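Local coordinates for protein Ribose/Galactose Isomerase (Vibrio parahaemolyticus, PDB 3ONO) that probably interconverts aldose and ketose sugar phosphates, as an isomerase of the LacAB/RpiB family, at residues N18-V21 and A22-N26; D100-L103 and F104-N108; V129-I132 and F133-A136. One frame throughout, in Å; residues are numbered along the deposited sequence.

Contact 1 of 3, residues N18-V21 and A22-N26; sequences NAMV and AGELN
The flat peptide group that M20 presents to E24 is met at its carbonyl oxygen: E24 N binds M20 O at 3.0 Å. E24 CG also lies against this oxygen, 3.5 Å from M20 O. The flat carboxylate of E24 stands clear of the M20 chain, which approaches the glutamate lower down, with the selenium of this selenomethionine (SE) 4.4 Å from E24 CG. With CG turned anti to the carbonyl carbon (chi1 -60°) and a second bend at chi2, the E24 chain carries its carboxylate toward helix 125-136, where OE1 makes a salt bridge with R130 NE. Both oxygens of this buried acid are satisfied by hydrogen bonds beyond the turn. Three further backbone bonds tie one turn to the next. A22 N reaches N18 O at 2.8 Å, and A22 CB lies 3.3 Å from that oxygen. G23 N takes A19 O on the exposed side, while L25 N closes on V21 O at 2.8 Å. V21 and L25 turn inward together: both rest on L8 of strand 5-8 and on the F133 ring, and L25 also reaches V36 of strand 35-38. M20 touches F121 and E126. The helix thus lays one flank on the sheet and another on a neighbouring helix, as expected of the connecting helix in a beta-alpha-beta crossover, here strand 5-8, helix 18-31 and strand 35-38 of an alpha-beta-alpha sandwich.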
ATOM      1  N   ASN A  18      -6.861 -14.630 -15.838  1.00 26.12           N
ATOM      2  CA  ASN A  18      -8.141 -14.150 -16.349  1.00 26.78           C
ATOM      3  C   ASN A  18      -9.348 -14.873 -15.753  1.00 29.61           C
ATOM      4  O   ASN A  18     -10.348 -14.231 -15.429  1.00 28.44           O
ATOM      5  CB  ASN A  18      -8.207 -14.169 -17.878  1.00 27.81           C
ATOM      6  CG  ASN A  18      -9.572 -13.773 -18.392  1.00 30.98           C
ATOM      7  OD1 ASN A  18     -10.379 -14.626 -18.795  1.00 29.04           O
ATOM      8  ND2 ASN A  18      -9.856 -12.478 -18.361  1.00 31.87           N
ATOM      9  N   ALA A  19      -9.271 -16.195 -15.603  1.00 29.69           N
ATOM     10  CA  ALA A  19     -10.401 -16.931 -15.025  1.00 29.92           C
ATOM     11  C   ALA A  19     -10.770 -16.396 -13.635  1.00 30.94           C
ATOM     12  O   ALA A  19     -11.951 -16.186 -13.332  1.00 30.48           O
ATOM     13  CB  ALA A  19     -10.113 -18.442 -14.965  1.00 30.96           C
HETATM   14  N   MSE A  20      -9.761 -16.182 -12.796  1.00 30.37           N
HETATM   15  CA  MSE A  20      -9.983 -15.603 -11.476  1.00 29.23           C
HETATM   16  C   MSE A  20     -10.620 -14.219 -11.597  1.00 31.86           C
HETATM   17  O   MSE A  20     -11.619 -13.927 -10.945  1.00 30.71           O
HETATM   18  CB  MSE A  20      -8.670 -15.532 -10.680  1.00 25.84           C
HETATM   19  CG  MSE A  20      -8.816 -14.951  -9.282  1.00 26.85           C
HETATM   20 SE   MSE A  20      -8.475 -13.020  -9.316  0.67 30.96          SE
HETATM   21  CE  MSE A  20      -6.692 -13.068 -10.110  1.00 29.91           C
ATOM     22  N   VAL A  21     -10.054 -13.350 -12.430  1.00 28.30           N
ATOM     23  CA  VAL A  21     -10.560 -11.987 -12.459  1.00 28.20           C
ATOM     24  C   VAL A  21     -11.977 -11.935 -13.028  1.00 26.15           C
ATOM     25  O   VAL A  21     -12.849 -11.259 -12.482  1.00 28.53           O
ATOM     26  CB  VAL A  21      -9.642 -11.036 -13.270  1.00 23.68           C
ATOM     27  CG1 VAL A  21     -10.265  -9.657 -13.342  1.00 26.47           C
ATOM     28  CG2 VAL A  21      -8.265 -10.967 -12.638  1.00 24.67           C
ATOM     29  N   ALA A  22     -12.209 -12.672 -14.105  1.00 27.04           N
ATOM     30  CA  ALA A  22     -13.539 -12.748 -14.698  1.00 26.77           C
ATOM     31  C   ALA A  22     -14.537 -13.300 -13.690  1.00 29.38           C
ATOM     32  O   ALA A  22     -15.676 -12.827 -13.590  1.00 30.14           O
ATOM     33  CB  ALA A  22     -13.506 -13.619 -15.947  1.00 30.43           C
ATOM     34  N   GLY A  23     -14.101 -14.301 -12.933  1.00 27.57           N
ATOM     35  CA  GLY A  23     -14.919 -14.851 -11.858  1.00 30.98           C
ATOM     36  C   GLY A  23     -15.383 -13.783 -10.883  1.00 33.79           C
ATOM     37  O   GLY A  23     -16.578 -13.665 -10.593  1.00 33.19           O
ATOM     38  N   GLU A  24     -14.437 -12.979 -10.393  1.00 28.98           N
ATOM     39  CA  GLU A  24     -14.778 -11.928  -9.446  1.00 28.49           C
ATOM     40  C   GLU A  24     -15.636 -10.860 -10.114  1.00 29.63           C
ATOM     41  O   GLU A  24     -16.579 -10.360  -9.509  1.00 31.04           O
ATOM     42  CB  GLU A  24     -13.522 -11.306  -8.826  1.00 26.13           C
ATOM     43  CG  GLU A  24     -12.632 -12.309  -8.051  1.00 28.78           C
ATOM     44  CD  GLU A  24     -13.257 -12.786  -6.753  1.00 35.17           C
ATOM     45  OE1 GLU A  24     -14.338 -12.279  -6.377  1.00 36.48           O
ATOM     46  OE2 GLU A  24     -12.660 -13.677  -6.105  1.00 35.59           O
ATOM     47  N   LEU A  25     -15.317 -10.501 -11.358  1.00 29.49           N
ATOM     48  CA  LEU A  25     -16.055  -9.425 -12.024  1.00 26.70           C
ATOM     49  C   LEU A  25     -17.505  -9.842 -12.263  1.00 28.87           C
ATOM     50  O   LEU A  25     -18.439  -9.081 -12.012  1.00 29.50           O
ATOM     51  CB  LEU A  25     -15.384  -8.998 -13.348  1.00 24.83           C
ATOM     52  CG  LEU A  25     -15.993  -7.766 -14.025  1.00 22.71           C
ATOM     53  CD1 LEU A  25     -15.914  -6.548 -13.090  1.00 24.56           C
ATOM     54  CD2 LEU A  25     -15.246  -7.478 -15.326  1.00 25.73           C
ATOM     55  N   ASN A  26     -17.681 -11.059 -12.763  1.00 29.76           N
ATOM     56  CA  ASN A  26     -19.006 -11.585 -13.022  1.00 31.50           C
ATOM     57  C   ASN A  26     -19.808 -11.668 -11.732  1.00 32.10           C
ATOM     58  O   ASN A  26     -20.970 -11.270 -11.692  1.00 38.54           O
ATOM     59  CB  ASN A  26     -18.896 -12.949 -13.686  1.00 35.80           C
ATOM     60  CG  ASN A  26     -18.743 -12.838 -15.182  1.00 41.04           C
ATOM     61  OD1 ASN A  26     -19.523 -12.145 -15.837  1.00 41.39           O
ATOM     62  ND2 ASN A  26     -17.717 -13.486 -15.732  1.00 41.96           N
TER

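Contact 2 of 3, residues D100-L103 and F104-N108; sequences DAFL and FNQIN
Q106 CG sits over one face of the F102 ring, 3.8 Å from the ring centroid and 20° off its normal, a CH-pi contact displaced toward the rim. Of the ring atoms, F102 CZ comes closest, 3.6 Å from Q106 CG. The F102 ring and the Q106 amide are inclined by 36°, so the amide does not stack flat. Q106 CG is set by chi1 (-57°) over the ring and 3.3 Å from F102 O, the oxygen that receives Q106 N; the bend at chi2 then folds the amide back, its NE2 passing F102 CE1. One residue further on, L103 and I107 lie side by side and point the same way, L103 CB being 4.2 Å from I107 CD1. N105 lays its CG 3.5 Å from A101 O, which already accepts N105 N at 3.0 Å. All this belongs to helix 98-108, the connecting helix of the beta-alpha-beta unit between strands 92-94 and 112-116. The following shell fixes the polar ends. N105 ND2 bonds to A136 O of helix 125-136. Q106 NE2 donates to K140 O and Q106 OE1 accepts from E143 N, and Y145 meets the F102 ring nearly at right angles. D100 OD2 takes the backbone N-H groups of L96 and E97, while its OD1 forms a salt bridge with K119 of the second subunit. I107 and L103 pack on W123 and A124 of the third subunit.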
ATOM      1  N   ASP A 100      -9.220   3.641  -4.369  1.00 17.28           N
ATOM      2  CA  ASP A 100      -8.850   4.200  -5.686  1.00 17.38           C
ATOM      3  C   ASP A 100     -10.042   4.242  -6.634  1.00 19.28           C
ATOM      4  O   ASP A 100     -10.200   5.182  -7.418  1.00 19.80           O
ATOM      5  CB  ASP A 100      -7.762   3.360  -6.382  1.00 17.20           C
ATOM      6  CG  ASP A 100      -6.407   3.421  -5.667  1.00 18.85           C
ATOM      7  OD1 ASP A 100      -6.142   4.399  -4.941  1.00 21.01           O
ATOM      8  OD2 ASP A 100      -5.583   2.492  -5.873  1.00 21.52           O
ATOM      9  N   ALA A 101     -10.835   3.171  -6.620  1.00 19.11           N
ATOM     10  CA  ALA A 101     -11.951   3.021  -7.543  1.00 20.26           C
ATOM     11  C   ALA A 101     -13.029   4.054  -7.226  1.00 22.33           C
ATOM     12  O   ALA A 101     -13.569   4.715  -8.131  1.00 24.47           O
ATOM     13  CB  ALA A 101     -12.538   1.612  -7.439  1.00 20.91           C
ATOM     14  N   PHE A 102     -13.349   4.179  -5.946  1.00 22.75           N
ATOM     15  CA  PHE A 102     -14.328   5.173  -5.533  1.00 25.74           C
ATOM     16  C   PHE A 102     -13.902   6.593  -5.921  1.00 24.19           C
ATOM     17  O   PHE A 102     -14.665   7.317  -6.568  1.00 25.73           O
ATOM     18  CB  PHE A 102     -14.596   5.112  -4.046  1.00 27.21           C
ATOM     19  CG  PHE A 102     -15.584   6.141  -3.595  1.00 30.77           C
ATOM     20  CD1 PHE A 102     -16.930   5.984  -3.877  1.00 35.68           C
ATOM     21  CD2 PHE A 102     -15.160   7.288  -2.963  1.00 29.52           C
ATOM     22  CE1 PHE A 102     -17.840   6.947  -3.492  1.00 36.14           C
ATOM     23  CE2 PHE A 102     -16.072   8.256  -2.566  1.00 32.25           C
ATOM     24  CZ  PHE A 102     -17.399   8.086  -2.830  1.00 32.10           C
ATOM     25  N   LEU A 103     -12.689   6.980  -5.535  1.00 19.67           N
ATOM     26  CA  LEU A 103     -12.182   8.322  -5.845  1.00 19.69           C
ATOM     27  C   LEU A 103     -12.094   8.549  -7.353  1.00 21.91           C
ATOM     28  O   LEU A 103     -12.418   9.630  -7.844  1.00 20.36           O
ATOM     29  CB  LEU A 103     -10.805   8.548  -5.226  1.00 18.67           C
ATOM     30  CG  LEU A 103     -10.808   8.590  -3.698  1.00 24.14           C
ATOM     31  CD1 LEU A 103      -9.390   8.647  -3.174  1.00 23.47           C
ATOM     32  CD2 LEU A 103     -11.650   9.800  -3.230  1.00 24.47           C
ATOM     33  N   PHE A 104     -11.633   7.547  -8.093  1.00 19.08           N
ATOM     34  CA  PHE A 104     -11.573   7.695  -9.542  1.00 20.28           C
ATOM     35  C   PHE A 104     -12.958   8.033 -10.095  1.00 21.76           C
ATOM     36  O   PHE A 104     -13.116   8.966 -10.881  1.00 21.98           O
ATOM     37  CB  PHE A 104     -11.056   6.416 -10.194  1.00 18.01           C
ATOM     38  CG  PHE A 104     -11.043   6.457 -11.712  1.00 18.19           C
ATOM     39  CD1 PHE A 104     -10.108   7.213 -12.396  1.00 17.80           C
ATOM     40  CD2 PHE A 104     -11.965   5.718 -12.440  1.00 21.21           C
ATOM     41  CE1 PHE A 104     -10.082   7.219 -13.785  1.00 19.45           C
ATOM     42  CE2 PHE A 104     -11.945   5.731 -13.841  1.00 22.44           C
ATOM     43  CZ  PHE A 104     -10.998   6.488 -14.496  1.00 23.97           C
ATOM     44  N   ASN A 105     -13.963   7.276  -9.680  1.00 22.93           N
ATOM     45  CA  ASN A 105     -15.318   7.512 -10.188  1.00 27.05           C
ATOM     46  C   ASN A 105     -15.833   8.894  -9.831  1.00 23.45           C
ATOM     47  O   ASN A 105     -16.506   9.540 -10.640  1.00 27.73           O
ATOM     48  CB  ASN A 105     -16.292   6.493  -9.618  1.00 26.76           C
ATOM     49  CG  ASN A 105     -16.217   5.155 -10.317  1.00 27.79           C
ATOM     50  OD1 ASN A 105     -15.726   5.045 -11.431  1.00 36.24           O
ATOM     51  ND2 ASN A 105     -16.753   4.126  -9.660  1.00 32.87           N
ATOM     52  N   GLN A 106     -15.545   9.349  -8.624  1.00 23.92           N
ATOM     53  CA  GLN A 106     -16.077  10.636  -8.175  1.00 28.46           C
ATOM     54  C   GLN A 106     -15.309  11.849  -8.718  1.00 28.96           C
ATOM     55  O   GLN A 106     -15.923  12.849  -9.089  1.00 30.20           O
ATOM     56  CB  GLN A 106     -16.158  10.713  -6.655  1.00 25.58           C
ATOM     57  CG  GLN A 106     -17.000   9.613  -6.017  1.00 29.01           C
ATOM     58  CD  GLN A 106     -18.268   9.315  -6.794  1.00 39.84           C
ATOM     59  OE1 GLN A 106     -18.978  10.236  -7.253  1.00 33.32           O
ATOM     60  NE2 GLN A 106     -18.562   8.020  -6.962  1.00 38.20           N
ATOM     61  N   ILE A 107     -13.980  11.749  -8.754  1.00 23.18           N
ATOM     62  CA  ILE A 107     -13.127  12.884  -9.107  1.00 23.04           C
ATOM     63  C   ILE A 107     -12.897  12.948 -10.614  1.00 23.01           C
ATOM     64  O   ILE A 107     -13.054  14.008 -11.245  1.00 22.95           O
ATOM     65  CB  ILE A 107     -11.756  12.798  -8.398  1.00 19.48           C
ATOM     66  CG1 ILE A 107     -11.917  12.864  -6.858  1.00 23.89           C
ATOM     67  CG2 ILE A 107     -10.791  13.882  -8.930  1.00 24.31           C
ATOM     68  CD1 ILE A 107     -10.582  12.592  -6.158  1.00 21.88           C
ATOM     69  N   ASN A 108     -12.539  11.812 -11.203  1.00 18.32           N
ATOM     70  CA  ASN A 108     -12.182  11.798 -12.610  1.00 17.52           C
ATOM     71  C   ASN A 108     -13.338  11.396 -13.524  1.00 21.18           C
ATOM     72  O   ASN A 108     -13.426  11.867 -14.663  1.00 22.24           O
ATOM     73  CB  ASN A 108     -10.993  10.857 -12.806  1.00 15.96           C
ATOM     74  CG  ASN A 108      -9.885  11.142 -11.817  1.00 18.75           C
ATOM     75  OD1 ASN A 108      -9.742  10.444 -10.811  1.00 20.53           O
ATOM     76  ND2 ASN A 108      -9.112  12.194 -12.080  1.00 19.36           N
TER

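Contact 3 of 3, residues V129-I132 and F133-A136; sequences VRYI and FEKA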
ATOM      1  N   VAL A 129      -9.039  -7.709  -5.602  1.00 22.81           N
ATOM      2  CA  VAL A 129      -9.724  -7.547  -6.896  1.00 22.39           C
ATOM      3  C   VAL A 129     -11.232  -7.456  -6.670  1.00 22.93           C
ATOM      4  O   VAL A 129     -11.909  -6.571  -7.199  1.00 23.12           O
ATOM      5  CB  VAL A 129      -9.438  -8.734  -7.823  1.00 21.92           C
ATOM      6  CG1 VAL A 129     -10.313  -8.678  -9.087  1.00 20.03           C
ATOM      7  CG2 VAL A 129      -7.953  -8.792  -8.170  1.00 22.64           C
ATOM      8  N   ARG A 130     -11.768  -8.385  -5.875  1.00 20.06           N
ATOM      9  CA  ARG A 130     -13.192  -8.363  -5.561  1.00 22.17           C
ATOM     10  C   ARG A 130     -13.632  -7.022  -4.974  1.00 19.45           C
ATOM     11  O   ARG A 130     -14.641  -6.443  -5.391  1.00 25.10           O
ATOM     12  CB  ARG A 130     -13.529  -9.489  -4.563  1.00 22.99           C
ATOM     13  CG  ARG A 130     -15.004  -9.578  -4.226  1.00 24.71           C
ATOM     14  CD  ARG A 130     -15.260 -10.692  -3.172  1.00 32.52           C
ATOM     15  NE  ARG A 130     -14.702 -11.963  -3.630  1.00 34.09           N
ATOM     16  CZ  ARG A 130     -14.327 -12.977  -2.845  1.00 41.00           C
ATOM     17  NH1 ARG A 130     -14.429 -12.898  -1.515  1.00 35.92           N
ATOM     18  NH2 ARG A 130     -13.824 -14.076  -3.402  1.00 43.71           N
ATOM     19  N   TYR A 131     -12.876  -6.548  -3.986  1.00 19.43           N
ATOM     20  CA  TYR A 131     -13.229  -5.340  -3.252  1.00 22.09           C
ATOM     21  C   TYR A 131     -13.134  -4.109  -4.172  1.00 22.03           C
ATOM     22  O   TYR A 131     -13.925  -3.162  -4.076  1.00 23.25           O
ATOM     23  CB  TYR A 131     -12.295  -5.165  -2.064  1.00 19.31           C
ATOM     24  CG  TYR A 131     -12.346  -6.267  -1.014  1.00 19.70           C
ATOM     25  CD1 TYR A 131     -13.315  -7.271  -1.053  1.00 25.51           C
ATOM     26  CD2 TYR A 131     -11.413  -6.300   0.023  1.00 21.42           C
ATOM     27  CE1 TYR A 131     -13.347  -8.272  -0.059  1.00 24.70           C
ATOM     28  CE2 TYR A 131     -11.444  -7.274   0.992  1.00 25.19           C
ATOM     29  CZ  TYR A 131     -12.394  -8.262   0.942  1.00 28.81           C
ATOM     30  OH  TYR A 131     -12.393  -9.216   1.943  1.00 28.36           O
ATOM     31  N   ILE A 132     -12.145  -4.121  -5.052  1.00 20.65           N
ATOM     32  CA  ILE A 132     -12.037  -3.064  -6.063  1.00 19.28           C
ATOM     33  C   ILE A 132     -13.302  -3.016  -6.913  1.00 23.26           C
ATOM     34  O   ILE A 132     -13.844  -1.941  -7.169  1.00 22.41           O
ATOM     35  CB  ILE A 132     -10.793  -3.266  -6.962  1.00 19.13           C
ATOM     36  CG1 ILE A 132      -9.521  -2.827  -6.220  1.00 18.83           C
ATOM     37  CG2 ILE A 132     -10.968  -2.531  -8.342  1.00 19.88           C
ATOM     38  CD1 ILE A 132      -8.216  -3.321  -6.903  1.00 19.42           C
ATOM     39  N   PHE A 133     -13.794  -4.174  -7.345  1.00 22.02           N
ATOM     40  CA  PHE A 133     -14.973  -4.196  -8.192  1.00 21.40           C
ATOM     41  C   PHE A 133     -16.204  -3.736  -7.417  1.00 22.87           C
ATOM     42  O   PHE A 133     -17.079  -3.063  -7.958  1.00 25.23           O
ATOM     43  CB  PHE A 133     -15.199  -5.590  -8.797  1.00 23.48           C
ATOM     44  CG  PHE A 133     -14.138  -6.008  -9.801  1.00 24.05           C
ATOM     45  CD1 PHE A 133     -13.367  -5.061 -10.466  1.00 21.19           C
ATOM     46  CD2 PHE A 133     -13.918  -7.351 -10.078  1.00 23.57           C
ATOM     47  CE1 PHE A 133     -12.367  -5.447 -11.407  1.00 21.70           C
ATOM     48  CE2 PHE A 133     -12.946  -7.763 -11.005  1.00 21.01           C
ATOM     49  CZ  PHE A 133     -12.155  -6.796 -11.686  1.00 22.98           C
ATOM     50  N   GLU A 134     -16.257  -4.099  -6.143  1.00 23.85           N
ATOM     51  CA  GLU A 134     -17.347  -3.668  -5.281  1.00 26.26           C
ATOM     52  C   GLU A 134     -17.452  -2.157  -5.229  1.00 26.99           C
ATOM     53  O   GLU A 134     -18.549  -1.610  -5.271  1.00 32.41           O
ATOM     54  CB  GLU A 134     -17.151  -4.222  -3.860  1.00 25.41           C
ATOM     55  CG  GLU A 134     -17.281  -5.727  -3.810  1.00 27.26           C
ATOM     56  CD  GLU A 134     -17.026  -6.306  -2.405  1.00 31.75           C
ATOM     57  OE1 GLU A 134     -16.664  -5.537  -1.487  1.00 30.40           O
ATOM     58  OE2 GLU A 134     -17.191  -7.534  -2.238  1.00 30.41           O
ATOM     59  N   LYS A 135     -16.314  -1.479  -5.084  1.00 22.90           N
ATOM     60  CA  LYS A 135     -16.334  -0.023  -5.001  1.00 21.05           C
ATOM     61  C   LYS A 135     -16.443   0.653  -6.383  1.00 26.24           C
ATOM     62  O   LYS A 135     -17.028   1.732  -6.510  1.00 28.48           O
ATOM     63  CB  LYS A 135     -15.117   0.491  -4.235  1.00 20.56           C
ATOM     64  CG  LYS A 135     -14.990  -0.037  -2.802  1.00 25.11           C
ATOM     65  CD  LYS A 135     -16.297   0.039  -2.043  1.00 22.77           C
ATOM     66  CE  LYS A 135     -16.088  -0.540  -0.620  1.00 28.40           C
ATOM     67  NZ  LYS A 135     -17.357  -0.879   0.054  1.00 32.85           N
ATOM     68  N   ALA A 136     -15.892   0.028  -7.424  1.00 23.03           N
ATOM     69  CA  ALA A 136     -15.974   0.615  -8.777  1.00 21.94           C
ATOM     70  C   ALA A 136     -17.390   0.661  -9.328  1.00 28.67           C
ATOM     71  O   ALA A 136     -17.742   1.575 -10.077  1.00 25.98           O
ATOM     72  CB  ALA A 136     -15.083  -0.137  -9.766  1.00 21.18           C
TER
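In the closing turns of helix 125-136, a helix wedged between helices 18-31 and 98-108, V129 and F133 meet side by side and pointing the same way. V129 CG1 presses on the ring at F133 CE2, 3.4 Å away. V129 O lies 3.4 Å above the plane of the F133 ring, offset toward the rim, and also accepts the bond from F133 N at 3.1 Å. With CG set beside its own backbone N (chi1 -68°), the F133 ring folds back over that carbonyl, and it also packs on V21, L25 and V28. I132 CG2 touches the ring more loosely, 4.1 Å from F133 CD1. Round the helix, E134 runs out between R130 and Y131, its chain extended beyond CG. E134 OE2 comes to 3.6 Å from R130 CG, and E134 OE1 to 3.8 Å from Y131 CD1. The carboxylate therefore meets the carbon part of R130, whose NE is 5.3 Å from E134 OE2 and makes its salt bridge with E24 instead. E134 OE1 has its own partner across the interface, K135 NZ of the third subunit, and K135 here answers E134 of that subunit. Each K135 also makes a cation-pi contact with Y131 of the other chain. This reciprocal pairing is consistent with helix 125-136 packing against its copy about a local twofold.

In the fold
The three contacts follow in series along the chain, on helices 18-31, 98-108 and 125-136 of the alpha-beta-alpha sandwich. Contact 3, last in sequence, is the middle one in space: its centre is about 12 Å from that of contact 1 and about 12 Å from that of contact 2, whereas contacts 1 and 2 have centres about 22 Å apart and do not touch. Helix 125-136 thus bridges the helices of two beta-alpha-beta units, on strands 5-8 and 35-38 and on strands 92-94 and 112-116 of one parallel sheet. Contact 1 touches no other subunit; contacts 2 and 3 both touch the third subunit, and contact 2 the second as well, so the layer passes from intrachain packing to tetramer interface.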